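Local coordinates for protein Maltose/maltodextrin transport permease homologue (Bdellovibrio bacteriovorus HD100, PDB 6FFL) that binds maltotriose in its MalE-like solute-binding domain, which is fused to a MalF membrane subunit and probably serves maltose and maltodextrin uptake, at residues 165-178 with 253-266. Sequence-based numbering, arbitrary orientation.
Sequences FFFAPFIPAFGEAF and IPMISETGKWPSPL. With GLC (alpha-D-glucopyranose), chain B; GLC (alpha-D-glucopyranose), chain C.
Phe170 turns its ring toward the loop 253-266, where three side chains meet it. Its CE1 lies 3.6 Å from Ile253 CG2, and the two side chains cross at about a right angle. Pro263 CG and Ile256 CD1 both approach CD1 of the same ring. The CB of Phe170 points away from the loop. With CG anti to the carbonyl carbon (chi1 -58°), the ring still swings back to reach it. Ile256 is shared three ways. Its CG1 packs on Ala173 CB, and its CG2 sits 3.7 Å from Phe174 CE1, again with the side chains nearly perpendicular.

Two hydrogen bonds tie the backbone of 165-178 to the loop. Ser264 N donates to Pro169 O at 2.9 Å, and Pro169 CA makes a CH contact to Ser264 O in return. Thr259 OG1 donates to Ala173 O at 2.7 Å. The same hydroxyl accepts from Lys261 N in an ST turn, so it joins the loop's own turn to the 170-173 helix. Ser264 OG bonds instead to Val337 O.

At the end nearer the sugar, Leu266 packs against Phe165 and Phe178. Its CB lies 4.0 Å from Phe165 CE1, and its CD1 meets the edge of the Phe178 ring. One face of the Phe165 ring meets C4 of the chain C glucose, and a water lies over the other. Phe165 N also donates to O6 of the chain B glucose at 2.9 Å. Phe165 and Phe166 belong to the maltotriose pocket, so the Leu266 end of the contact probably helps to back the sugar site.

Helix 191-205 packs against Phe174, helix 346-362 touches Phe165, Phe178 and Leu266, and Leu116 of strand 116-121 meets Phe165 and Pro169. The loop itself connects strand 248-251 to strand 266-274.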
ATOM      1  N   PHE A 165      -7.802  -3.036  -0.465  1.00 12.86           N
ATOM      2  CA  PHE A 165      -6.436  -3.315  -0.908  1.00 13.40           C
ATOM      3  C   PHE A 165      -6.011  -4.725  -0.523  1.00 12.33           C
ATOM      4  O   PHE A 165      -5.283  -5.387  -1.273  1.00 11.70           O
ATOM      5  CB  PHE A 165      -5.483  -2.288  -0.296  1.00 10.91           C
ATOM      6  CG  PHE A 165      -4.133  -2.218  -0.969  1.00 11.15           C
ATOM      7  CD1 PHE A 165      -4.011  -1.756  -2.276  1.00 12.03           C
ATOM      8  CD2 PHE A 165      -2.989  -2.589  -0.278  1.00 13.24           C
ATOM      9  CE1 PHE A 165      -2.759  -1.651  -2.894  1.00 12.02           C
ATOM     10  CE2 PHE A 165      -1.732  -2.502  -0.877  1.00 13.74           C
ATOM     11  CZ  PHE A 165      -1.621  -2.034  -2.199  1.00 14.68           C
ATOM     12  N   PHE A 166      -6.482  -5.207   0.626  1.00 12.93           N
ATOM     13  CA  PHE A 166      -6.013  -6.483   1.150  1.00 10.24           C
ATOM     14  C   PHE A 166      -6.749  -7.680   0.558  1.00 16.12           C
ATOM     15  O   PHE A 166      -6.214  -8.796   0.610  1.00 15.55           O
ATOM     16  CB  PHE A 166      -6.117  -6.470   2.673  1.00 11.28           C
ATOM     17  CG  PHE A 166      -5.112  -5.557   3.336  1.00 13.72           C
ATOM     18  CD1 PHE A 166      -5.307  -4.179   3.363  1.00 15.81           C
ATOM     19  CD2 PHE A 166      -3.964  -6.080   3.920  1.00 13.51           C
ATOM     20  CE1 PHE A 166      -4.372  -3.335   3.967  1.00 21.68           C
ATOM     21  CE2 PHE A 166      -3.027  -5.238   4.527  1.00 12.46           C
ATOM     22  CZ  PHE A 166      -3.235  -3.873   4.548  1.00 12.54           C
ATOM     23  N   PHE A 167      -7.940  -7.503  -0.027  1.00 14.82           N
ATOM     24  CA  PHE A 167      -8.499  -8.633  -0.770  1.00 12.97           C
ATOM     25  C   PHE A 167      -8.362  -8.488  -2.280  1.00 13.09           C
ATOM     26  O   PHE A 167      -8.591  -9.466  -3.002  1.00 11.85           O
ATOM     27  CB  PHE A 167      -9.969  -8.916  -0.357  1.00 14.84           C
ATOM     28  CG  PHE A 167     -10.968  -7.828  -0.669  1.00 13.22           C
ATOM     29  CD1 PHE A 167     -11.421  -7.612  -1.974  1.00 12.17           C
ATOM     30  CD2 PHE A 167     -11.526  -7.082   0.359  1.00 15.50           C
ATOM     31  CE1 PHE A 167     -12.385  -6.637  -2.241  1.00 17.26           C
ATOM     32  CE2 PHE A 167     -12.484  -6.102   0.105  1.00 17.91           C
ATOM     33  CZ  PHE A 167     -12.905  -5.876  -1.211  1.00 17.03           C
ATOM     34  N   ALA A 168      -7.938  -7.322  -2.770  1.00 12.62           N
ATOM     35  CA  ALA A 168      -7.681  -7.140  -4.197  1.00 10.76           C
ATOM     36  C   ALA A 168      -6.774  -8.187  -4.839  1.00 14.40           C
ATOM     37  O   ALA A 168      -7.047  -8.569  -5.989  1.00 12.87           O
ATOM     38  CB  ALA A 168      -7.088  -5.741  -4.422  1.00 13.05           C
ATOM     39  N   PRO A 169      -5.703  -8.680  -4.202  1.00 12.81           N
ATOM     40  CA  PRO A 169      -4.852  -9.651  -4.902  1.00 17.80           C
ATOM     41  C   PRO A 169      -5.592 -10.919  -5.285  1.00 10.97           C
ATOM     42  O   PRO A 169      -5.223 -11.562  -6.277  1.00 14.02           O
ATOM     43  CB  PRO A 169      -3.731  -9.937  -3.891  1.00 12.01           C
ATOM     44  CG  PRO A 169      -3.710  -8.737  -2.989  1.00 12.74           C
ATOM     45  CD  PRO A 169      -5.159  -8.351  -2.868  1.00 13.86           C
ATOM     46  N   PHE A 170      -6.627 -11.300  -4.535  1.00 12.09           N
ATOM     47  CA  PHE A 170      -7.326 -12.551  -4.832  1.00 13.41           C
ATOM     48  C   PHE A 170      -8.234 -12.446  -6.041  1.00 13.08           C
ATOM     49  O   PHE A 170      -8.532 -13.467  -6.668  1.00 14.62           O
ATOM     50  CB  PHE A 170      -8.157 -13.004  -3.628  1.00 15.41           C
ATOM     51  CG  PHE A 170      -7.341 -13.206  -2.383  1.00 13.11           C
ATOM     52  CD1 PHE A 170      -6.506 -14.309  -2.254  1.00 14.09           C
ATOM     53  CD2 PHE A 170      -7.397 -12.288  -1.352  1.00 15.49           C
ATOM     54  CE1 PHE A 170      -5.729 -14.485  -1.113  1.00 14.36           C
ATOM     55  CE2 PHE A 170      -6.629 -12.461  -0.208  1.00 17.70           C
ATOM     56  CZ  PHE A 170      -5.799 -13.560  -0.090  1.00 16.20           C
ATOM     57  N   ILE A 171      -8.690 -11.247  -6.372  1.00 14.18           N
ATOM     58  CA  ILE A 171      -9.694 -11.105  -7.425  1.00 15.31           C
ATOM     59  C   ILE A 171      -9.199 -11.725  -8.731  1.00 12.65           C
ATOM     60  O   ILE A 171      -9.887 -12.607  -9.262  1.00 13.36           O
ATOM     61  CB  ILE A 171     -10.114  -9.637  -7.598  1.00 14.30           C
ATOM     62  CG1 ILE A 171     -10.744  -9.130  -6.299  1.00 11.66           C
ATOM     63  CG2 ILE A 171     -11.093  -9.515  -8.764  1.00 17.29           C
ATOM     64  CD1 ILE A 171     -10.951  -7.595  -6.248  1.00 12.73           C
ATOM     65  N   PRO A 172      -8.038 -11.336  -9.285  1.00 11.90           N
ATOM     66  CA  PRO A 172      -7.600 -11.957 -10.543  1.00 10.76           C
ATOM     67  C   PRO A 172      -7.264 -13.432 -10.411  1.00 17.76           C
ATOM     68  O   PRO A 172      -7.308 -14.145 -11.420  1.00 16.97           O
ATOM     69  CB  PRO A 172      -6.358 -11.138 -10.932  1.00 16.27           C
ATOM     70  CG  PRO A 172      -5.868 -10.534  -9.649  1.00 15.67           C
ATOM     71  CD  PRO A 172      -7.115 -10.261  -8.862  1.00 15.08           C
ATOM     72  N   ALA A 173      -6.931 -13.916  -9.210  1.00 11.88           N
ATOM     73  CA  ALA A 173      -6.686 -15.348  -9.056  1.00 15.38           C
ATOM     74  C   ALA A 173      -7.970 -16.156  -9.194  1.00 13.91           C
ATOM     75  O   ALA A 173      -7.912 -17.357  -9.495  1.00 16.58           O
ATOM     76  CB  ALA A 173      -6.018 -15.632  -7.702  1.00 15.75           C
ATOM     77  N   PHE A 174      -9.125 -15.527  -8.991  1.00 13.85           N
ATOM     78  CA  PHE A 174     -10.409 -16.182  -9.186  1.00 17.74           C
ATOM     79  C   PHE A 174     -11.021 -15.869 -10.540  1.00 22.66           C
ATOM     80  O   PHE A 174     -12.127 -16.330 -10.823  1.00 21.72           O
ATOM     81  CB  PHE A 174     -11.387 -15.790  -8.068  1.00 14.46           C
ATOM     82  CG  PHE A 174     -11.110 -16.476  -6.755  1.00 16.00           C
ATOM     83  CD1 PHE A 174     -11.368 -17.832  -6.600  1.00 17.74           C
ATOM     84  CD2 PHE A 174     -10.601 -15.770  -5.681  1.00 15.95           C
ATOM     85  CE1 PHE A 174     -11.118 -18.464  -5.395  1.00 17.83           C
ATOM     86  CE2 PHE A 174     -10.338 -16.393  -4.473  1.00 14.97           C
ATOM     87  CZ  PHE A 174     -10.607 -17.745  -4.329  1.00 19.56           C
ATOM     88  N   GLY A 175     -10.330 -15.109 -11.386  1.00 17.96           N
ATOM     89  CA  GLY A 175     -10.865 -14.745 -12.683  1.00 24.38           C
ATOM     90  C   GLY A 175     -10.475 -13.345 -13.124  1.00 20.36           C
ATOM     91  O   GLY A 175      -9.294 -13.000 -13.164  1.00 39.33           O
ATOM     92  N   GLU A 176     -11.465 -12.525 -13.447  1.00 30.19           N
ATOM     93  CA  GLU A 176     -11.197 -11.255 -14.100  1.00 24.24           C
ATOM     94  C   GLU A 176     -10.586 -10.240 -13.134  1.00 25.97           C
ATOM     95  O   GLU A 176     -10.911 -10.208 -11.943  1.00 23.83           O
ATOM     96  CB  GLU A 176     -12.490 -10.692 -14.688  1.00 32.91           C
ATOM     97  CG  GLU A 176     -13.119 -11.538 -15.779  1.00 35.70           C
ATOM     98  CD  GLU A 176     -14.616 -11.333 -15.880  1.00 45.51           C
ATOM     99  OE1 GLU A 176     -15.372 -12.041 -15.166  1.00 36.52           O
ATOM    100  OE2 GLU A 176     -15.035 -10.455 -16.669  1.00 42.73           O
ATOM    101  N   ALA A 177      -9.710  -9.387 -13.671  1.00 17.28           N
ATOM    102  CA  ALA A 177      -9.224  -8.219 -12.942  1.00 17.58           C
ATOM    103  C   ALA A 177     -10.387  -7.294 -12.586  1.00 16.90           C
ATOM    104  O   ALA A 177     -11.448  -7.329 -13.207  1.00 18.31           O
ATOM    105  CB  ALA A 177      -8.192  -7.456 -13.778  1.00 20.26           C
ATOM    106  N   PHE A 178     -10.178  -6.435 -11.582  1.00 16.87           N
ATOM    107  CA  PHE A 178     -11.279  -5.580 -11.139  1.00 14.57           C
ATOM    108  C   PHE A 178     -11.428  -4.318 -11.976  1.00 18.33           C
ATOM    109  O   PHE A 178     -12.402  -3.585 -11.794  1.00 15.53           O
ATOM    110  CB  PHE A 178     -11.138  -5.216  -9.649  1.00 15.55           C
ATOM    111  CG  PHE A 178      -9.921  -4.374  -9.308  1.00 21.55           C
ATOM    112  CD1 PHE A 178      -9.934  -3.001  -9.482  1.00 22.58           C
ATOM    113  CD2 PHE A 178      -8.796  -4.959  -8.734  1.00 24.02           C
ATOM    114  CE1 PHE A 178      -8.829  -2.222  -9.147  1.00 26.99           C
ATOM    115  CE2 PHE A 178      -7.684  -4.187  -8.387  1.00 20.84           C
ATOM    116  CZ  PHE A 178      -7.705  -2.813  -8.596  1.00 20.79           C
ATOM    117  N   ILE A 253       1.662 -14.463  -1.461  1.00 11.39           N
ATOM    118  CA  ILE A 253       0.343 -14.902  -0.991  1.00 10.04           C
ATOM    119  C   ILE A 253       0.064 -16.207  -1.729  1.00 11.96           C
ATOM    120  O   ILE A 253       0.234 -16.268  -2.953  1.00 11.83           O
ATOM    121  CB  ILE A 253      -0.749 -13.850  -1.251  1.00 10.70           C
ATOM    122  CG1 ILE A 253      -0.472 -12.580  -0.443  1.00 12.52           C
ATOM    123  CG2 ILE A 253      -2.128 -14.403  -0.905  1.00 14.01           C
ATOM    124  CD1 ILE A 253      -1.312 -11.367  -0.913  1.00 11.97           C
ATOM    125  N   PRO A 254      -0.312 -17.278  -1.031  1.00 14.00           N
ATOM    126  CA  PRO A 254      -0.308 -18.606  -1.661  1.00 13.91           C
ATOM    127  C   PRO A 254      -1.268 -18.715  -2.843  1.00 13.74           C
ATOM    128  O   PRO A 254      -2.346 -18.109  -2.870  1.00 13.34           O
ATOM    129  CB  PRO A 254      -0.723 -19.536  -0.518  1.00 11.81           C
ATOM    130  CG  PRO A 254      -0.225 -18.852   0.704  1.00 11.08           C
ATOM    131  CD  PRO A 254      -0.431 -17.364   0.437  1.00 12.56           C
ATOM    132  N   MET A 255      -0.857 -19.518  -3.819  1.00 13.51           N
ATOM    133  CA  MET A 255      -1.669 -19.787  -5.000  1.00 12.12           C
ATOM    134  C   MET A 255      -3.014 -20.390  -4.605  1.00 15.25           C
ATOM    135  O   MET A 255      -3.105 -21.230  -3.708  1.00 14.91           O
ATOM    136  CB  MET A 255      -0.895 -20.734  -5.922  1.00 17.14           C
ATOM    137  CG  MET A 255      -1.675 -21.387  -7.056  1.00 17.45           C
ATOM    138  SD  MET A 255      -0.683 -22.661  -7.903  1.00 19.63           S
ATOM    139  CE  MET A 255       0.532 -21.624  -8.701  1.00 22.14           C
ATOM    140  N   ILE A 256      -4.076 -19.944  -5.270  1.00 12.53           N
ATOM    141  CA  ILE A 256      -5.387 -20.527  -5.002  1.00 11.83           C
ATOM    142  C   ILE A 256      -5.438 -21.930  -5.586  1.00 14.16           C
ATOM    143  O   ILE A 256      -5.289 -22.118  -6.798  1.00 13.07           O
ATOM    144  CB  ILE A 256      -6.502 -19.646  -5.576  1.00 12.02           C
ATOM    145  CG1 ILE A 256      -6.370 -18.236  -4.994  1.00 13.61           C
ATOM    146  CG2 ILE A 256      -7.879 -20.301  -5.372  1.00 14.62           C
ATOM    147  CD1 ILE A 256      -6.507 -18.215  -3.469  1.00 16.20           C
ATOM    148  N   SER A 257      -5.657 -22.928  -4.718  1.00 13.35           N
ATOM    149  CA  SER A 257      -5.593 -24.320  -5.163  1.00 13.43           C
ATOM    150  C   SER A 257      -6.596 -24.610  -6.276  1.00 14.20           C
ATOM    151  O   SER A 257      -6.281 -25.335  -7.227  1.00 14.88           O
ATOM    152  CB  SER A 257      -5.842 -25.258  -3.982  1.00 13.52           C
ATOM    153  OG  SER A 257      -4.690 -25.326  -3.162  1.00 15.82           O
ATOM    154  N   GLU A 258      -7.806 -24.054  -6.176  1.00 14.25           N
ATOM    155  CA  GLU A 258      -8.870 -24.363  -7.128  1.00 17.21           C
ATOM    156  C   GLU A 258      -8.610 -23.808  -8.522  1.00 16.46           C
ATOM    157  O   GLU A 258      -9.167 -24.326  -9.500  1.00 16.49           O
ATOM    158  CB  GLU A 258     -10.207 -23.811  -6.609  1.00 20.39           C
ATOM    159  CG  GLU A 258     -10.845 -24.632  -5.490  1.00 25.78           C
ATOM    160  CD  GLU A 258     -10.211 -24.421  -4.106  1.00 34.17           C
ATOM    161  OE1 GLU A 258      -9.386 -23.492  -3.921  1.00 22.63           O
ATOM    162  OE2 GLU A 258     -10.567 -25.193  -3.186  1.00 34.33           O
ATOM    163  N   THR A 259      -7.789 -22.765  -8.642  1.00 17.20           N
ATOM    164  CA  THR A 259      -7.600 -22.091  -9.920  1.00 16.80           C
ATOM    165  C   THR A 259      -6.180 -22.176 -10.451  1.00 15.22           C
ATOM    166  O   THR A 259      -5.969 -21.918 -11.641  1.00 17.07           O
ATOM    167  CB  THR A 259      -7.986 -20.603  -9.807  1.00 16.98           C
ATOM    168  OG1 THR A 259      -6.951 -19.896  -9.111  1.00 14.99           O
ATOM    169  CG2 THR A 259      -9.313 -20.439  -9.031  1.00 16.21           C
ATOM    170  N   GLY A 260      -5.209 -22.557  -9.624  1.00 14.66           N
ATOM    171  CA  GLY A 260      -3.834 -22.571 -10.069  1.00 16.00           C
ATOM    172  C   GLY A 260      -3.219 -21.209 -10.267  1.00 17.71           C
ATOM    173  O   GLY A 260      -2.161 -21.110 -10.893  1.00 16.53           O
ATOM    174  N   LYS A 261      -3.840 -20.152  -9.746  1.00 13.54           N
ATOM    175  CA  LYS A 261      -3.383 -18.790  -9.979  1.00 13.13           C
ATOM    176  C   LYS A 261      -2.843 -18.176  -8.698  1.00 13.84           C
ATOM    177  O   LYS A 261      -3.434 -18.323  -7.626  1.00 14.29           O
ATOM    178  CB  LYS A 261      -4.505 -17.902 -10.530  1.00 18.99           C
ATOM    179  CG  LYS A 261      -5.291 -18.511 -11.685  1.00 21.76           C
ATOM    180  CD  LYS A 261      -4.429 -18.715 -12.913  1.00 28.32           C
ATOM    181  CE  LYS A 261      -5.191 -19.483 -14.009  1.00 36.17           C
ATOM    182  NZ  LYS A 261      -4.970 -20.980 -14.005  1.00 28.71           N
ATOM    183  N   TRP A 262      -1.733 -17.470  -8.832  1.00 14.77           N
ATOM    184  CA  TRP A 262      -1.187 -16.678  -7.740  1.00 11.10           C
ATOM    185  C   TRP A 262      -2.005 -15.411  -7.554  1.00 10.71           C
ATOM    186  O   TRP A 262      -2.222 -14.671  -8.524  1.00 14.60           O
ATOM    187  CB  TRP A 262       0.258 -16.288  -8.041  1.00 12.81           C
ATOM    188  CG  TRP A 262       1.210 -17.429  -8.078  1.00 13.85           C
ATOM    189  CD1 TRP A 262       1.727 -18.038  -9.183  1.00 16.19           C
ATOM    190  CD2 TRP A 262       1.760 -18.105  -6.951  1.00 16.01           C
ATOM    191  NE1 TRP A 262       2.572 -19.061  -8.808  1.00 18.56           N
ATOM    192  CE2 TRP A 262       2.608 -19.120  -7.442  1.00 19.18           C
ATOM    193  CE3 TRP A 262       1.623 -17.945  -5.568  1.00 13.38           C
ATOM    194  CZ2 TRP A 262       3.322 -19.971  -6.600  1.00 18.98           C
ATOM    195  CZ3 TRP A 262       2.327 -18.797  -4.730  1.00 16.75           C
ATOM    196  CH2 TRP A 262       3.163 -19.797  -5.249  1.00 17.77           C
ATOM    197  N   PRO A 263      -2.457 -15.114  -6.340  1.00 11.77           N
ATOM    198  CA  PRO A 263      -2.983 -13.777  -6.059  1.00 14.40           C
ATOM    199  C   PRO A 263      -1.966 -12.723  -6.469  1.00 14.48           C
ATOM    200  O   PRO A 263      -0.755 -12.885  -6.289  1.00 14.04           O
ATOM    201  CB  PRO A 263      -3.219 -13.801  -4.545  1.00 11.85           C
ATOM    202  CG  PRO A 263      -3.539 -15.269  -4.278  1.00 12.93           C
ATOM    203  CD  PRO A 263      -2.605 -16.025  -5.197  1.00 11.41           C
ATOM    204  N   SER A 264      -2.466 -11.651  -7.062  1.00 13.44           N
ATOM    205  CA  SER A 264      -1.604 -10.685  -7.725  1.00 11.99           C
ATOM    206  C   SER A 264      -1.571  -9.393  -6.922  1.00 13.68           C
ATOM    207  O   SER A 264      -2.532  -8.611  -6.969  1.00 12.90           O
ATOM    208  CB  SER A 264      -2.117 -10.426  -9.149  1.00 16.06           C
ATOM    209  OG  SER A 264      -1.198  -9.639  -9.878  1.00 22.20           O
ATOM    210  N   PRO A 265      -0.507  -9.123  -6.172  1.00 14.35           N
ATOM    211  CA  PRO A 265      -0.435  -7.860  -5.428  1.00 14.58           C
ATOM    212  C   PRO A 265      -0.360  -6.685  -6.385  1.00 14.28           C
ATOM    213  O   PRO A 265       0.126  -6.806  -7.511  1.00 15.86           O
ATOM    214  CB  PRO A 265       0.862  -7.996  -4.619  1.00 13.95           C
ATOM    215  CG  PRO A 265       1.693  -8.938  -5.402  1.00 15.34           C
ATOM    216  CD  PRO A 265       0.751  -9.890  -6.099  1.00 14.66           C
ATOM    217  N   LEU A 266      -0.878  -5.543  -5.944  1.00 13.31           N
ATOM    218  CA  LEU A 266      -0.710  -4.308  -6.701  1.00 12.00           C
ATOM    219  C   LEU A 266       0.657  -3.715  -6.382  1.00 14.51           C
ATOM    220  O   LEU A 266       0.984  -3.494  -5.215  1.00 18.27           O
ATOM    221  CB  LEU A 266      -1.820  -3.315  -6.364  1.00 10.89           C
ATOM    222  CG  LEU A 266      -3.171  -3.810  -6.895  1.00 14.04           C
ATOM    223  CD1 LEU A 266      -4.317  -3.047  -6.258  1.00 16.79           C
ATOM    224  CD2 LEU A 266      -3.219  -3.703  -8.423  1.00 13.09           C
TER
HETATM  225  C1  GLC B   3      -4.695   1.544  -1.168  1.00 10.47           C
HETATM  226  C2  GLC B   3      -4.876   2.769  -2.067  1.00 10.75           C
HETATM  227  C3  GLC B   3      -5.978   3.665  -1.491  1.00 10.70           C
HETATM  228  C4  GLC B   3      -7.265   2.873  -1.339  1.00 10.69           C
HETATM  229  C5  GLC B   3      -7.018   1.627  -0.476  1.00  9.40           C
HETATM  230  C6  GLC B   3      -8.245   0.721  -0.496  1.00 11.77           C
HETATM  231  O2  GLC B   3      -3.639   3.498  -2.200  1.00 13.05           O
HETATM  232  O3  GLC B   3      -6.219   4.782  -2.375  1.00 11.62           O
HETATM  233  O4  GLC B   3      -8.256   3.707  -0.719  1.00 12.36           O
HETATM  234  O5  GLC B   3      -5.949   0.867  -1.050  1.00 12.56           O
HETATM  235  O6  GLC B   3      -8.162  -0.318   0.503  1.00 12.72           O
HETATM  236  C1  GLC C   2      -1.083   0.801   2.545  1.00 10.30           C
HETATM  237  C2  GLC C   2      -0.770   1.159   1.098  1.00  8.49           C
HETATM  238  C3  GLC C   2      -1.881   1.959   0.437  1.00  9.27           C
HETATM  239  C4  GLC C   2      -3.190   1.203   0.634  1.00 10.87           C
HETATM  240  C5  GLC C   2      -3.427   0.986   2.126  1.00 13.95           C
HETATM  241  C6  GLC C   2      -4.738   0.232   2.374  1.00 13.54           C
HETATM  242  O2  GLC C   2       0.466   1.899   1.086  1.00 13.85           O
HETATM  243  O3  GLC C   2      -1.587   2.078  -0.966  1.00 13.75           O
HETATM  244  O4  GLC C   2      -4.265   1.971   0.116  1.00 13.25           O
HETATM  245  O5  GLC C   2      -2.362   0.187   2.631  1.00 12.81           O
HETATM  246  O6  GLC C   2      -5.121   0.353   3.762  1.00 13.42           O
HETATM  247  O   HOH W   1      -3.040  -5.203  -3.259  1.00 15.10           O